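Local coordinates for fatty acid amide hydrolase (Candida albicans, PDB 6KVR), which probably hydrolyses monocarboxylic acid amides to the free acid and ammonium, as a member of the amidase signature family, at residues Leu226-Gly231 with Ser534-Ala539. Sequence-based numbering, arbitrary orientation.
Sequences LLLSSG and SQFVGA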
# COMPACT_ATOMS: atom_id res chain seq x y z
N LEU A 226 9.64 16.90 -35.42
CA LEU A 226 8.55 17.77 -35.00
C LEU A 226 7.20 17.37 -35.58
O LEU A 226 6.18 17.94 -35.17
CB LEU A 226 8.86 19.22 -35.36
CG LEU A 226 9.89 19.94 -34.50
CD1 LEU A 226 10.06 21.39 -34.98
CD2 LEU A 226 9.51 19.92 -33.03
N LEU A 227 7.14 16.42 -36.51
CA LEU A 227 5.82 15.92 -36.87
C LEU A 227 5.23 15.05 -35.76
O LEU A 227 4.01 15.01 -35.58
CB LEU A 227 5.89 15.14 -38.19
CG LEU A 227 4.60 14.46 -38.67
CD1 LEU A 227 3.49 15.45 -39.01
CD2 LEU A 227 4.87 13.57 -39.87
N LEU A 228 6.08 14.38 -34.97
CA LEU A 228 5.60 13.38 -34.02
C LEU A 228 5.23 14.00 -32.67
O LEU A 228 5.70 15.08 -32.30
CB LEU A 228 6.64 12.28 -33.80
CG LEU A 228 7.22 11.77 -35.13
CD1 LEU A 228 8.29 10.73 -34.87
CD2 LEU A 228 6.09 11.21 -36.05
N SER A 229 4.38 13.29 -31.95
CA SER A 229 4.08 13.63 -30.57
C SER A 229 5.29 13.38 -29.67
O SER A 229 6.08 12.45 -29.89
CB SER A 229 2.90 12.81 -30.06
OG SER A 229 2.91 12.75 -28.65
N SER A 230 5.43 14.20 -28.63
CA SER A 230 6.40 13.91 -27.57
C SER A 230 5.83 12.99 -26.50
O SER A 230 6.54 12.67 -25.55
CB SER A 230 6.89 15.22 -26.94
OG SER A 230 5.93 15.77 -26.04
N GLY A 231 4.58 12.55 -26.65
CA GLY A 231 3.97 11.63 -25.71
C GLY A 231 3.11 12.32 -24.67
O GLY A 231 2.72 13.48 -24.80
N SER A 534 8.09 6.34 -44.08
CA SER A 534 8.50 7.69 -44.46
C SER A 534 7.95 8.76 -43.53
O SER A 534 8.38 9.92 -43.63
CB SER A 534 8.07 7.98 -45.91
OG SER A 534 6.65 8.02 -46.05
N GLN A 535 7.05 8.41 -42.61
CA GLN A 535 6.37 9.39 -41.77
C GLN A 535 6.80 9.32 -40.30
O GLN A 535 6.16 9.95 -39.43
CB GLN A 535 4.85 9.19 -41.89
CG GLN A 535 4.24 9.69 -43.19
CD GLN A 535 4.37 11.20 -43.38
OE1 GLN A 535 5.22 11.68 -44.13
NE2 GLN A 535 3.50 11.95 -42.70
N PHE A 536 7.86 8.58 -39.99
CA PHE A 536 8.33 8.46 -38.61
C PHE A 536 9.85 8.56 -38.56
O PHE A 536 10.48 7.95 -37.69
CB PHE A 536 7.87 7.14 -37.96
CG PHE A 536 6.38 7.06 -37.70
CD1 PHE A 536 5.84 7.58 -36.54
CD2 PHE A 536 5.54 6.43 -38.61
CE1 PHE A 536 4.47 7.51 -36.29
CE2 PHE A 536 4.17 6.35 -38.37
CZ PHE A 536 3.63 6.88 -37.21
N VAL A 537 10.45 9.35 -39.46
CA VAL A 537 11.89 9.27 -39.73
C VAL A 537 12.72 9.61 -38.49
O VAL A 537 12.56 10.68 -37.89
CB VAL A 537 12.27 10.22 -40.87
CG1 VAL A 537 13.77 10.12 -41.14
CG2 VAL A 537 11.45 9.93 -42.14
N GLY A 538 13.65 8.72 -38.15
CA GLY A 538 14.68 9.05 -37.19
C GLY A 538 14.22 9.13 -35.75
O GLY A 538 14.99 9.60 -34.90
N ALA A 539 13.00 8.67 -35.45
CA ALA A 539 12.47 8.71 -34.09
C ALA A 539 13.25 7.76 -33.18
O ALA A 539 13.52 6.62 -33.56
CB ALA A 539 11.00 8.31 -34.07
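The ring of F536 meets L228 obliquely, its CD1 standing 3.7 Å from CD2 of the leucine while the two side chains run at about a right angle. At the other flat group, CD2 of L227 lies over one face of the Q535 amide, 3.5 Å from NE2, a van der Waals contact. A chain bent at chi2 (-64°) brings the glutamine amide back to this methyl, although its CB does not face the leucines.

How one branched side chain can serve several neighbours is illustrated by L228. Its CD2 reaches both the phenylalanine ring and the backbone O of Q535, 3.6 Å away, and its CD1 packs 3.7 Å from CB of A539. With CG anti to its carbonyl carbon (chi1 -47°), the fork of L228 spans from Q535 O and the ring to A539 CB; F536 to A539 form a type II beta turn closed by a weak hydrogen bond from A539 N to F536 O. G538 takes the positive phi of that turn.

Polar groups of both loops are engaged by neighbours: H474 NE2 hydrogen-bonds Q535 O, and N225 hydrogen-bonds V537 O through ND2. Beyond the leucines, S229 OG accepts from G231 N at 2.6 Å, forming an ST turn, and also hydrogen-bonds D211.

The contact lies away from the predicted catalytic residues, although 226-231 runs on toward one, S233. It is largely apolar loop-to-loop packing within the amidase signature fold, joining the connection between strand 221-222 and helix 235-243 to the beta turn leading into strand 540-546 of the central mixed sheet.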